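Local structure of ribonucleoside-diphosphate reductase small chain 2 (Saccharomyces cerevisiae, 1JK0) at residues I62-D67 with V135-K140; A162-W167 with A183-I188; A106-P111 with S115-Q120; M122-Y127 with G221-F226. The protein serves as a small subunit of ribonucleotide reductase, helping make deoxyribonucleotides for DNA synthesis and required for folding of its sister small chain and assembly with the large subunits. One frame throughout, in Å; residues are numbered along the deposited sequence.

Following the chain from the N terminus, residues 62-67 open contact 1 in the loop after helix 43-54. Before it closes, contact 3 makes a short local turn of its own, joining the end of helix 101-107 to the start of helix 111-138. That long helix then opens contact 4 at 122-127 and closes contact 1 at 135-140, so contacts 1 and 4 cross. Contact 2, between helices 155-166 and 175-188, starts and finishes before contact 4 reaches its second segment on helix 207-232. Contacts 2, 3 and 4 touch one another in the bundle, whereas contact 1 stands apart at the far end of helix 111-138, about 7 Å from contact 4 between nearest atoms.

Contact 1: residues I62-D67 with V135-K140; sequences IELAKD and VDAFFK
Leu64 and Asp67, from the loop after helix 43-54, meet Phe138 and Ala137 near the end of helix 111-138. The close part is buried and centres on the Phe138 ring. Asp67 OD2 lies at the ring's edge, near its plane, 3.6 Å from Phe138 CZ, with carboxylate and ring planes 33° apart. The carboxylate reaches the ring because CG of Asp67 stands anti to the backbone N (chi1 -179°). Leu64 adds a two-pronged apolar contact: its CD2 comes obliquely to Phe138 CZ at 4.4 Å, while its CD1 is 4.3 Å from Ala137 CB. A branched leucine suits a position that touches Ala137 and Phe138 at once.

The solvent side is looser. Ala137 offers a lone methyl there, and Ala65 and Lys66 of the loop are exposed. Close by, Glu63 folds back so that its OE2 accepts from Ala65 N over 3.2 Å, which steadies the backbone next to Leu64. Beyond the two segments, Phe138 stacks on Phe71, and Asp67 OD1 accepts a hydrogen bond from Gly208 N at the start of helix 207-232.

Chemically, the buried carboxylate is shared: one oxygen is held by a backbone amide, and the other faces the weakly positive rim of an aromatic ring, a placement that would be mildly favourable electrostatically.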
loop_
_atom_site.group_PDB
_atom_site.type_symbol
_atom_site.label_atom_id
_atom_site.label_comp_id
_atom_site.label_asym_id
_atom_site.label_seq_id
_atom_site.Cartn_x
_atom_site.Cartn_y
_atom_site.Cartn_z
ATOM N N ILE B 62 7.172 17.950 12.936
ATOM C CA ILE B 62 6.370 18.914 13.675
ATOM C C ILE B 62 6.816 19.000 15.123
ATOM O O ILE B 62 6.977 17.978 15.791
ATOM C CB ILE B 62 4.889 18.528 13.650
ATOM C CG1 ILE B 62 4.314 18.807 12.264
ATOM C CG2 ILE B 62 4.126 19.299 14.712
ATOM C CD1 ILE B 62 2.851 18.454 12.121
ATOM N N GLU B 63 7.011 20.227 15.599
ATOM C CA GLU B 63 7.432 20.473 16.975
ATOM C C GLU B 63 6.290 20.995 17.859
ATOM O O GLU B 63 5.756 22.083 17.636
ATOM C CB GLU B 63 8.579 21.483 17.004
ATOM C CG GLU B 63 9.170 21.658 18.380
ATOM C CD GLU B 63 9.852 20.399 18.865
ATOM O OE1 GLU B 63 11.023 20.175 18.494
ATOM O OE2 GLU B 63 9.209 19.621 19.602
ATOM N N LEU B 64 5.912 20.213 18.860
ATOM C CA LEU B 64 4.856 20.632 19.766
ATOM C C LEU B 64 5.487 21.100 21.063
ATOM O O LEU B 64 4.821 21.683 21.917
ATOM C CB LEU B 64 3.904 19.481 20.059
ATOM C CG LEU B 64 3.044 19.001 18.901
ATOM C CD1 LEU B 64 2.035 17.994 19.446
ATOM C CD2 LEU B 64 2.340 20.188 18.250
ATOM N N ALA B 65 6.773 20.815 21.219
ATOM C CA ALA B 65 7.474 21.236 22.416
ATOM C C ALA B 65 7.466 22.746 22.323
ATOM O O ALA B 65 7.437 23.297 21.224
ATOM C CB ALA B 65 8.907 20.705 22.413
ATOM N N LYS B 66 7.483 23.418 23.465
ATOM C CA LYS B 66 7.471 24.869 23.450
ATOM C C LYS B 66 6.355 25.388 22.547
ATOM O O LYS B 66 6.474 26.441 21.922
ATOM C CB LYS B 66 8.829 25.406 22.981
ATOM C CG LYS B 66 9.878 25.507 24.090
ATOM C CD LYS B 66 9.393 26.400 25.238
ATOM C CE LYS B 66 8.954 27.774 24.742
ATOM N NZ LYS B 66 8.421 28.619 25.842
ATOM N N ASP B 67 5.282 24.611 22.476
ATOM C CA ASP B 67 4.095 24.953 21.693
ATOM C C ASP B 67 2.933 24.701 22.648
ATOM O O ASP B 67 1.838 25.226 22.474
ATOM C CB ASP B 67 3.962 24.043 20.460
ATOM C CG ASP B 67 2.746 24.383 19.603
ATOM O OD1 ASP B 67 2.762 25.430 18.925
ATOM O OD2 ASP B 67 1.768 23.608 19.610
ATOM N N VAL B 135 -3.291 15.660 21.495
ATOM C CA VAL B 135 -4.155 15.186 22.562
ATOM C C VAL B 135 -3.280 14.725 23.743
ATOM O O VAL B 135 -3.678 14.836 24.901
ATOM C CB VAL B 135 -5.047 14.008 22.047
ATOM C CG1 VAL B 135 -5.664 13.252 23.205
ATOM C CG2 VAL B 135 -6.139 14.550 21.133
ATOM N N ASP B 136 -2.076 14.240 23.439
ATOM C CA ASP B 136 -1.148 13.745 24.457
ATOM C C ASP B 136 -0.306 14.851 25.125
ATOM O O ASP B 136 -0.252 14.951 26.353
ATOM C CB ASP B 136 -0.219 12.692 23.832
ATOM C CG ASP B 136 0.371 11.739 24.861
ATOM O OD1 ASP B 136 -0.364 10.853 25.355
ATOM O OD2 ASP B 136 1.572 11.877 25.176
ATOM N N ALA B 137 0.350 15.680 24.322
ATOM C CA ALA B 137 1.189 16.749 24.858
ATOM C C ALA B 137 0.376 17.837 25.538
ATOM O O ALA B 137 0.882 18.569 26.392
ATOM C CB ALA B 137 2.028 17.359 23.740
ATOM N N PHE B 138 -0.887 17.940 25.162
ATOM C CA PHE B 138 -1.748 18.966 25.720
ATOM C C PHE B 138 -2.597 18.492 26.882
ATOM O O PHE B 138 -2.399 18.918 28.018
ATOM C CB PHE B 138 -2.648 19.529 24.620
ATOM C CG PHE B 138 -1.895 20.176 23.487
ATOM C CD1 PHE B 138 -2.575 20.673 22.381
ATOM C CD2 PHE B 138 -0.512 20.318 23.537
ATOM C CE1 PHE B 138 -1.893 21.302 21.348
ATOM C CE2 PHE B 138 0.177 20.943 22.510
ATOM C CZ PHE B 138 -0.515 21.437 21.414
ATOM N N PHE B 139 -3.541 17.606 26.594
ATOM C CA PHE B 139 -4.445 17.090 27.609
ATOM C C PHE B 139 -3.872 15.902 28.369
ATOM O O PHE B 139 -4.595 14.975 28.731
ATOM C CB PHE B 139 -5.771 16.707 26.956
ATOM C CG PHE B 139 -6.380 17.815 26.146
ATOM C CD1 PHE B 139 -5.725 18.318 25.028
ATOM C CD2 PHE B 139 -7.590 18.381 26.520
ATOM C CE1 PHE B 139 -6.262 19.369 24.299
ATOM C CE2 PHE B 139 -8.136 19.431 25.800
ATOM C CZ PHE B 139 -7.470 19.928 24.686
ATOM N N LYS B 140 -2.567 15.945 28.612
ATOM C CA LYS B 140 -1.868 14.894 29.341
ATOM C C LYS B 140 -2.149 13.502 28.792
ATOM O O LYS B 140 -3.143 13.285 28.100
ATOM C CB LYS B 140 -2.247 14.942 30.820
ATOM C CG LYS B 140 -1.060 15.053 31.771
ATOM C CD LYS B 140 -0.007 13.983 31.494
ATOM C CE LYS B 140 0.992 13.896 32.632
ATOM N NZ LYS B 140 1.525 15.238 33.003
#

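Contact 2: residues A162-W167 with A183-I188; sequences AFIERW and AAKEGI
Two successive helices of the ferritin-like bundle, 155-166 and 175-188, meet here through two side-by-side pairs: Phe163 with Ala184 and Ile164 with Lys185. The deeper pair is aromatic against methyl. Phe163 CZ approaches Ala184 CB to 3.8 Å, and Phe163 CE1 is 4.1 Å from that methyl, so a corner of the ring addresses it obliquely. CG of Phe163 lies anti to the backbone N (chi1 176°), which sends the ring across to the neighbouring helix; alanine's small size lets that ring come close. Trp167 CD1 lies over one face of the ring, toward its rim.

Alongside it, the extended Ile164 branch ends at the lysine's aliphatic stem: CD1 is 3.5 Å from Lys185 CD and 3.8 Å from CE. Lysine suits this place because its methylenes pack against Ile164 while the chain, bent at chi4 (-53°), carries its ammonium group past it, away from helix 155-166.

Phe163 also touches Ile246 and Ile253 of helix 240-258, and Arg166 forms a salt bridge to Glu249 on that helix. Small and aromatic side chains filling the seam between neighbouring helices are typical of the ferritin-like helical bundle.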
loop_
_atom_site.group_PDB
_atom_site.type_symbol
_atom_site.label_atom_id
_atom_site.label_comp_id
_atom_site.label_asym_id
_atom_site.label_seq_id
_atom_site.Cartn_x
_atom_site.Cartn_y
_atom_site.Cartn_z
ATOM N N ALA B 162 -25.103 9.725 8.078
ATOM C CA ALA B 162 -26.281 9.529 7.226
ATOM C C ALA B 162 -26.018 10.024 5.815
ATOM O O ALA B 162 -26.444 9.399 4.839
ATOM C CB ALA B 162 -27.487 10.252 7.810
ATOM N N PHE B 163 -25.320 11.152 5.722
ATOM C CA PHE B 163 -24.975 11.744 4.439
ATOM C C PHE B 163 -24.195 10.719 3.618
ATOM O O PHE B 163 -24.559 10.416 2.486
ATOM C CB PHE B 163 -24.152 13.014 4.671
ATOM C CG PHE B 163 -23.659 13.664 3.410
ATOM C CD1 PHE B 163 -22.384 13.394 2.924
ATOM C CD2 PHE B 163 -24.459 14.566 2.725
ATOM C CE1 PHE B 163 -21.911 14.016 1.778
ATOM C CE2 PHE B 163 -23.997 15.191 1.580
ATOM C CZ PHE B 163 -22.717 14.917 1.105
ATOM N N ILE B 164 -23.130 10.175 4.196
ATOM C CA ILE B 164 -22.341 9.172 3.495
ATOM C C ILE B 164 -23.223 7.949 3.225
ATOM O O ILE B 164 -22.970 7.174 2.301
ATOM C CB ILE B 164 -21.099 8.750 4.322
ATOM C CG1 ILE B 164 -20.194 9.964 4.536
ATOM C CG2 ILE B 164 -20.336 7.648 3.606
ATOM C CD1 ILE B 164 -18.939 9.671 5.350
ATOM N N GLU B 165 -24.268 7.784 4.030
ATOM C CA GLU B 165 -25.184 6.657 3.870
ATOM C C GLU B 165 -26.173 6.929 2.742
ATOM O O GLU B 165 -26.827 6.015 2.240
ATOM C CB GLU B 165 -25.962 6.421 5.163
ATOM C CG GLU B 165 -26.932 5.258 5.084
ATOM C CD GLU B 165 -26.221 3.934 4.898
ATOM O OE1 GLU B 165 -26.649 3.142 4.030
ATOM O OE2 GLU B 165 -25.236 3.685 5.629
ATOM N N ARG B 166 -26.260 8.193 2.339
ATOM C CA ARG B 166 -27.189 8.613 1.297
ATOM C C ARG B 166 -26.651 8.523 -0.135
ATOM O O ARG B 166 -27.221 7.821 -0.975
ATOM C CB ARG B 166 -27.653 10.049 1.591
ATOM C CG ARG B 166 -28.919 10.485 0.862
ATOM C CD ARG B 166 -29.264 11.960 1.112
ATOM N NE ARG B 166 -29.530 12.264 2.518
ATOM C CZ ARG B 166 -28.624 12.712 3.385
ATOM N NH1 ARG B 166 -27.372 12.917 3.001
ATOM N NH2 ARG B 166 -28.972 12.957 4.640
ATOM N N TRP B 167 -25.556 9.224 -0.412
ATOM C CA TRP B 167 -24.995 9.231 -1.757
ATOM C C TRP B 167 -23.876 8.227 -2.048
ATOM O O TRP B 167 -23.767 7.739 -3.172
ATOM C CB TRP B 167 -24.507 10.635 -2.103
ATOM C CG TRP B 167 -25.475 11.738 -1.761
ATOM C CD1 TRP B 167 -25.518 12.453 -0.602
ATOM C CD2 TRP B 167 -26.494 12.290 -2.609
ATOM N NE1 TRP B 167 -26.493 13.424 -0.678
ATOM C CE2 TRP B 167 -27.105 13.345 -1.899
ATOM C CE3 TRP B 167 -26.946 11.996 -3.902
ATOM C CZ2 TRP B 167 -28.140 14.109 -2.436
ATOM C CZ3 TRP B 167 -27.980 12.759 -4.437
ATOM C CH2 TRP B 167 -28.563 13.803 -3.702
ATOM N N ALA B 183 -16.115 14.581 -2.220
ATOM C CA ALA B 183 -15.470 15.891 -2.124
ATOM C C ALA B 183 -16.090 16.738 -1.019
ATOM O O ALA B 183 -15.398 17.512 -0.352
ATOM C CB ALA B 183 -15.564 16.629 -3.449
ATOM N N ALA B 184 -17.406 16.606 -0.856
ATOM C CA ALA B 184 -18.120 17.328 0.187
ATOM C C ALA B 184 -17.482 16.881 1.484
ATOM O O ALA B 184 -17.024 17.699 2.273
ATOM C CB ALA B 184 -19.598 16.949 0.176
ATOM N N LYS B 185 -17.437 15.565 1.672
ATOM C CA LYS B 185 -16.855 14.967 2.871
ATOM C C LYS B 185 -15.373 15.278 3.064
ATOM O O LYS B 185 -14.838 15.160 4.173
ATOM C CB LYS B 185 -17.000 13.444 2.860
ATOM C CG LYS B 185 -16.410 12.850 4.124
ATOM C CD LYS B 185 -16.167 11.368 4.068
ATOM C CE LYS B 185 -15.336 10.954 5.269
ATOM N NZ LYS B 185 -14.084 11.774 5.371
ATOM N N GLU B 186 -14.712 15.669 1.985
ATOM C CA GLU B 186 -13.293 15.952 2.047
ATOM C C GLU B 186 -12.986 17.434 2.214
ATOM O O GLU B 186 -12.136 17.812 3.019
ATOM C CB GLU B 186 -12.629 15.432 0.773
ATOM C CG GLU B 186 -11.181 15.082 0.940
ATOM C CD GLU B 186 -10.991 13.978 1.954
ATOM O OE1 GLU B 186 -11.560 12.880 1.742
ATOM O OE2 GLU B 186 -10.280 14.213 2.957
ATOM N N GLY B 187 -13.685 18.268 1.447
ATOM C CA GLY B 187 -13.445 19.701 1.491
ATOM C C GLY B 187 -14.470 20.542 2.218
ATOM O O GLY B 187 -14.106 21.473 2.935
ATOM N N ILE B 188 -15.747 20.234 2.034
ATOM C CA ILE B 188 -16.791 20.995 2.701
ATOM C C ILE B 188 -16.718 20.754 4.196
ATOM O O ILE B 188 -16.260 21.609 4.947
ATOM C CB ILE B 188 -18.205 20.596 2.212
ATOM C CG1 ILE B 188 -18.314 20.804 0.699
ATOM C CG2 ILE B 188 -19.257 21.438 2.933
ATOM C CD1 ILE B 188 -19.656 20.423 0.123
#

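Contact 3: residues A106-P111 with S115-Q120; sequences AQLQNP and SFYGFQ
The carbonyl oxygen of Pro111 takes two hydrogen bonds from Ser115, one from the backbone and one from the side chain. Ser115 N donates over 3.1 Å, with an angle of 141° at the hydrogen, as in an ordinary first turn of helix. Ser115 OG donates to the same oxygen at 2.5 Å, a length less certain than the pairing itself. The donors approach from opposite faces of the carbonyl plane, so the oxygen accepts from both sides of its plane. The hydroxyl can do this because its OG sits beside the backbone N (chi1 -61°) and leans back along the helix. A buried serine thus satisfies its own hydroxyl within the turn. Proline fits the place too: it is the first residue of helix 111-138, where an amide hydrogen has no helical partner to seek, and Asn110 before it occupies the N-cap position.

The approach to this helix start is a tight bend, an inverse gamma turn centred on Gln109, in which Asn110 N donates to Leu108 O. Leu108, just past the end of helix 101-107, supplies the packing. Its CD2 is 3.8 Å from Tyr117 CE2, and the two side chains cross at about a right angle, the methyl coming obliquely to the ring. Leucine's branched end and the tyrosine ring pack between the connection and the helix it leads into.

Around this pair the bundle closes in: Leu108 and Tyr117 both touch Leu230 of helix 207-232, Tyr117 meets Phe226 of that helix edge-to-face and also packs on Phe104 of helix 101-107, while Ser115 lies against Tyr49 of helix 43-54.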
loop_
_atom_site.group_PDB
_atom_site.type_symbol
_atom_site.label_atom_id
_atom_site.label_comp_id
_atom_site.label_asym_id
_atom_site.label_seq_id
_atom_site.Cartn_x
_atom_site.Cartn_y
_atom_site.Cartn_z
ATOM N N ALA B 106 -10.768 1.282 -5.702
ATOM C CA ALA B 106 -11.063 0.015 -6.342
ATOM C C ALA B 106 -11.847 0.220 -7.639
ATOM O O ALA B 106 -11.827 -0.625 -8.537
ATOM C CB ALA B 106 -11.847 -0.868 -5.392
ATOM N N GLN B 107 -12.523 1.354 -7.745
ATOM C CA GLN B 107 -13.307 1.641 -8.927
ATOM C C GLN B 107 -12.495 2.317 -10.023
ATOM O O GLN B 107 -12.786 2.161 -11.208
ATOM C CB GLN B 107 -14.482 2.516 -8.535
ATOM C CG GLN B 107 -15.273 1.952 -7.387
ATOM C CD GLN B 107 -16.590 2.643 -7.215
ATOM O OE1 GLN B 107 -17.440 2.583 -8.097
ATOM N NE2 GLN B 107 -16.774 3.312 -6.078
ATOM N N LEU B 108 -11.481 3.070 -9.620
ATOM C CA LEU B 108 -10.615 3.779 -10.547
ATOM C C LEU B 108 -9.575 2.801 -11.101
ATOM O O LEU B 108 -8.551 2.548 -10.461
ATOM C CB LEU B 108 -9.939 4.917 -9.798
ATOM C CG LEU B 108 -9.222 5.949 -10.653
ATOM C CD1 LEU B 108 -10.155 6.541 -11.688
ATOM C CD2 LEU B 108 -8.680 7.018 -9.750
ATOM N N GLN B 109 -9.831 2.266 -12.294
ATOM C CA GLN B 109 -8.950 1.269 -12.910
ATOM C C GLN B 109 -7.656 1.699 -13.617
ATOM O O GLN B 109 -7.555 1.583 -14.838
ATOM C CB GLN B 109 -9.758 0.409 -13.889
ATOM C CG GLN B 109 -11.008 -0.229 -13.291
ATOM C CD GLN B 109 -10.695 -1.281 -12.239
ATOM O OE1 GLN B 109 -10.200 -2.369 -12.548
ATOM N NE2 GLN B 109 -10.978 -0.955 -10.981
ATOM N N ASN B 110 -6.669 2.182 -12.868
ATOM C CA ASN B 110 -5.375 2.538 -13.443
ATOM C C ASN B 110 -4.316 2.821 -12.372
ATOM O O ASN B 110 -4.628 3.273 -11.263
ATOM C CB ASN B 110 -5.492 3.704 -14.430
ATOM C CG ASN B 110 -6.024 4.958 -13.802
ATOM O OD1 ASN B 110 -7.232 5.165 -13.745
ATOM N ND2 ASN B 110 -5.125 5.812 -13.318
ATOM N N PRO B 111 -3.038 2.556 -12.701
ATOM C CA PRO B 111 -1.895 2.751 -11.804
ATOM C C PRO B 111 -1.779 4.184 -11.329
ATOM O O PRO B 111 -1.413 4.443 -10.182
ATOM C CB PRO B 111 -0.696 2.362 -12.664
ATOM C CG PRO B 111 -1.296 1.628 -13.851
ATOM C CD PRO B 111 -2.577 2.333 -14.081
ATOM N N SER B 115 -2.276 5.010 -7.303
ATOM C CA SER B 115 -1.088 5.497 -6.622
ATOM C C SER B 115 -1.475 6.711 -5.781
ATOM O O SER B 115 -1.051 6.847 -4.625
ATOM C CB SER B 115 -0.013 5.884 -7.632
ATOM O OG SER B 115 0.345 4.750 -8.399
ATOM N N PHE B 116 -2.296 7.587 -6.354
ATOM C CA PHE B 116 -2.707 8.780 -5.628
ATOM C C PHE B 116 -3.471 8.376 -4.365
ATOM O O PHE B 116 -3.230 8.918 -3.286
ATOM C CB PHE B 116 -3.578 9.693 -6.509
ATOM C CG PHE B 116 -4.024 10.956 -5.812
ATOM C CD1 PHE B 116 -4.968 10.913 -4.793
ATOM C CD2 PHE B 116 -3.436 12.173 -6.119
ATOM C CE1 PHE B 116 -5.312 12.063 -4.087
ATOM C CE2 PHE B 116 -3.767 13.325 -5.419
ATOM C CZ PHE B 116 -4.706 13.270 -4.398
ATOM N N TYR B 117 -4.380 7.415 -4.514
ATOM C CA TYR B 117 -5.189 6.936 -3.398
ATOM C C TYR B 117 -4.379 6.251 -2.311
ATOM O O TYR B 117 -4.610 6.485 -1.120
ATOM C CB TYR B 117 -6.291 5.992 -3.906
ATOM C CG TYR B 117 -7.497 6.745 -4.425
ATOM C CD1 TYR B 117 -7.957 7.886 -3.755
ATOM C CD2 TYR B 117 -8.179 6.325 -5.564
ATOM C CE1 TYR B 117 -9.053 8.586 -4.202
ATOM C CE2 TYR B 117 -9.295 7.028 -6.020
ATOM C CZ TYR B 117 -9.729 8.158 -5.333
ATOM O OH TYR B 117 -10.852 8.861 -5.738
ATOM N N GLY B 118 -3.438 5.404 -2.718
ATOM C CA GLY B 118 -2.604 4.721 -1.752
ATOM C C GLY B 118 -1.828 5.733 -0.922
ATOM O O GLY B 118 -1.510 5.490 0.254
ATOM N N PHE B 119 -1.532 6.878 -1.533
ATOM C CA PHE B 119 -0.778 7.919 -0.860
ATOM C C PHE B 119 -1.669 8.647 0.113
ATOM O O PHE B 119 -1.267 8.969 1.237
ATOM C CB PHE B 119 -0.241 8.924 -1.861
ATOM C CG PHE B 119 0.934 9.688 -1.365
ATOM C CD1 PHE B 119 2.187 9.105 -1.357
ATOM C CD2 PHE B 119 0.791 10.970 -0.878
ATOM C CE1 PHE B 119 3.295 9.795 -0.873
ATOM C CE2 PHE B 119 1.900 11.672 -0.390
ATOM C CZ PHE B 119 3.152 11.077 -0.387
ATOM N N GLN B 120 -2.884 8.925 -0.331
ATOM C CA GLN B 120 -3.838 9.618 0.506
ATOM C C GLN B 120 -4.117 8.845 1.789
ATOM O O GLN B 120 -3.964 9.403 2.866
ATOM C CB GLN B 120 -5.127 9.874 -0.265
ATOM C CG GLN B 120 -6.187 10.543 0.540
ATOM C CD GLN B 120 -7.430 10.759 -0.256
ATOM O OE1 GLN B 120 -8.490 11.030 0.297
ATOM N NE2 GLN B 120 -7.318 10.650 -1.575
#

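Contact 4: residues M122-Y127 with G221-F226; sequences MMENIY and GAYTDF
Tyr223 reaches from helix 207-232 to Met123, Glu124 and Tyr127 on helix 111-138. The two short helical segments run nearly antiparallel, at 151°, with axes 13.1 Å apart, a gap that only long side chains span. Both tyrosines have CG beside the backbone N (chi1 -58° in Tyr127, -56° in Tyr223), and they come from opposite directions to meet rim to rim: each CE1 lies in the plane of the other ring, the two atoms 3.9 Å apart. The carbonyl oxygen of Met123 lies over one face of the Tyr127 ring, near its centre. The Tyr127 hydroxyl, 3.0 Å from Tyr223 OH, is hydrogen-bonded to Asp219 OD2.

Met123 crosses Tyr223 at about a right angle, with CB at the ring's edge and 4.2 Å from CZ; bends at chi2 and chi3 then lead its sulfur and methyl elsewhere, as the flexible thioether allows. Glu124 is bent at chi2 and slides past Tyr223 the other way, placing OE2 4.1 Å from CE1, where it forms a salt bridge to Arg220 NE. Glu124 and Tyr127, like Arg220 and Tyr223, are three residues apart, the spacing of the Glu-x-x-His iron ligands of canonical small chains; Glu124 keeps the glutamate, but Tyr127, Arg220 and Tyr223 take the other positions, consistent with a small chain that does not assemble a diiron centre.

In the bundle, Tyr223 also lies against Glu186 of helix 175-188, Tyr127 meets Trp57, and the outer side of helix 111-138, through Met122 and Ile126, packs on the other protein chain.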
loop_
_atom_site.group_PDB
_atom_site.type_symbol
_atom_site.label_atom_id
_atom_site.label_comp_id
_atom_site.label_asym_id
_atom_site.label_seq_id
_atom_site.Cartn_x
_atom_site.Cartn_y
_atom_site.Cartn_z
ATOM N N MET B 122 -2.318 6.738 3.115
ATOM C CA MET B 122 -1.048 6.687 3.840
ATOM C C MET B 122 -0.854 7.944 4.700
ATOM O O MET B 122 -0.464 7.860 5.867
ATOM C CB MET B 122 0.121 6.526 2.864
ATOM C CG MET B 122 1.510 6.558 3.508
ATOM S SD MET B 122 2.064 8.231 3.939
ATOM C CE MET B 122 2.608 8.835 2.319
ATOM N N MET B 123 -1.128 9.107 4.109
ATOM C CA MET B 123 -1.017 10.389 4.804
ATOM C C MET B 123 -2.062 10.549 5.915
ATOM O O MET B 123 -1.816 11.225 6.911
ATOM C CB MET B 123 -1.177 11.550 3.806
ATOM C CG MET B 123 0.021 11.798 2.907
ATOM S SD MET B 123 1.595 11.968 3.812
ATOM C CE MET B 123 1.404 13.539 4.625
ATOM N N GLU B 124 -3.232 9.939 5.732
ATOM C CA GLU B 124 -4.305 10.034 6.717
ATOM C C GLU B 124 -3.885 9.471 8.048
ATOM O O GLU B 124 -4.309 9.968 9.089
ATOM C CB GLU B 124 -5.554 9.298 6.240
ATOM C CG GLU B 124 -6.470 10.123 5.361
ATOM C CD GLU B 124 -6.865 11.431 6.018
ATOM O OE1 GLU B 124 -6.914 11.475 7.268
ATOM O OE2 GLU B 124 -7.145 12.409 5.292
ATOM N N ASN B 125 -3.056 8.427 8.011
ATOM C CA ASN B 125 -2.570 7.803 9.228
ATOM C C ASN B 125 -1.599 8.703 9.960
ATOM O O ASN B 125 -1.524 8.663 11.185
ATOM C CB ASN B 125 -1.923 6.460 8.919
ATOM C CG ASN B 125 -2.944 5.430 8.501
ATOM O OD1 ASN B 125 -4.089 5.473 8.973
ATOM N ND2 ASN B 125 -2.552 4.495 7.630
ATOM N N ILE B 126 -0.857 9.515 9.214
ATOM C CA ILE B 126 0.082 10.443 9.820
ATOM C C ILE B 126 -0.741 11.553 10.500
ATOM O O ILE B 126 -0.383 12.029 11.589
ATOM C CB ILE B 126 1.023 11.036 8.750
ATOM C CG1 ILE B 126 1.960 9.933 8.228
ATOM C CG2 ILE B 126 1.831 12.208 9.331
ATOM C CD1 ILE B 126 2.834 10.330 7.037
ATOM N N TYR B 127 -1.853 11.952 9.875
ATOM C CA TYR B 127 -2.700 12.986 10.468
ATOM C C TYR B 127 -3.243 12.410 11.776
ATOM O O TYR B 127 -3.210 13.057 12.812
ATOM C CB TYR B 127 -3.874 13.351 9.540
ATOM C CG TYR B 127 -3.477 13.836 8.164
ATOM C CD1 TYR B 127 -4.352 13.712 7.078
ATOM C CD2 TYR B 127 -2.209 14.378 7.934
ATOM C CE1 TYR B 127 -3.973 14.106 5.813
ATOM C CE2 TYR B 127 -1.822 14.772 6.663
ATOM C CZ TYR B 127 -2.704 14.630 5.604
ATOM O OH TYR B 127 -2.290 14.987 4.329
ATOM N N GLY B 221 -7.204 19.741 0.769
ATOM C CA GLY B 221 -7.648 20.484 -0.387
ATOM C C GLY B 221 -7.349 19.682 -1.628
ATOM O O GLY B 221 -8.227 19.506 -2.480
ATOM N N ALA B 222 -6.109 19.194 -1.731
ATOM C CA ALA B 222 -5.686 18.389 -2.876
ATOM C C ALA B 222 -6.544 17.140 -2.983
ATOM O O ALA B 222 -7.030 16.817 -4.060
ATOM C CB ALA B 222 -4.234 17.993 -2.745
ATOM N N TYR B 223 -6.737 16.429 -1.875
ATOM C CA TYR B 223 -7.559 15.222 -1.931
ATOM C C TYR B 223 -8.972 15.561 -2.430
ATOM O O TYR B 223 -9.622 14.718 -3.055
ATOM C CB TYR B 223 -7.641 14.526 -0.558
ATOM C CG TYR B 223 -6.312 14.155 0.070
ATOM C CD1 TYR B 223 -6.188 14.072 1.454
ATOM C CD2 TYR B 223 -5.177 13.920 -0.702
ATOM C CE1 TYR B 223 -4.977 13.777 2.055
ATOM C CE2 TYR B 223 -3.959 13.618 -0.107
ATOM C CZ TYR B 223 -3.867 13.554 1.270
ATOM O OH TYR B 223 -2.667 13.306 1.890
ATOM N N THR B 224 -9.458 16.776 -2.162
ATOM C CA THR B 224 -10.798 17.149 -2.626
ATOM C C THR B 224 -10.726 17.424 -4.122
ATOM O O THR B 224 -11.560 16.948 -4.892
ATOM C CB THR B 224 -11.362 18.403 -1.891
ATOM O OG1 THR B 224 -11.434 18.157 -0.481
ATOM C CG2 THR B 224 -12.780 18.713 -2.382
ATOM N N ASP B 225 -9.714 18.184 -4.527
ATOM C CA ASP B 225 -9.505 18.492 -5.939
ATOM C C ASP B 225 -9.433 17.229 -6.764
ATOM O O ASP B 225 -10.012 17.152 -7.836
ATOM C CB ASP B 225 -8.198 19.242 -6.159
ATOM C CG ASP B 225 -8.397 20.720 -6.329
ATOM O OD1 ASP B 225 -9.454 21.106 -6.880
ATOM O OD2 ASP B 225 -7.490 21.489 -5.932
ATOM N N PHE B 226 -8.699 16.240 -6.271
ATOM C CA PHE B 226 -8.547 15.004 -7.016
ATOM C C PHE B 226 -9.898 14.473 -7.450
ATOM O O PHE B 226 -10.026 13.928 -8.547
ATOM C CB PHE B 226 -7.803 13.936 -6.204
ATOM C CG PHE B 226 -7.441 12.729 -7.010
ATOM C CD1 PHE B 226 -6.570 12.837 -8.092
ATOM C CD2 PHE B 226 -8.015 11.496 -6.739
ATOM C CE1 PHE B 226 -6.283 11.740 -8.898
ATOM C CE2 PHE B 226 -7.739 10.390 -7.536
ATOM C CZ PHE B 226 -6.867 10.518 -8.622
#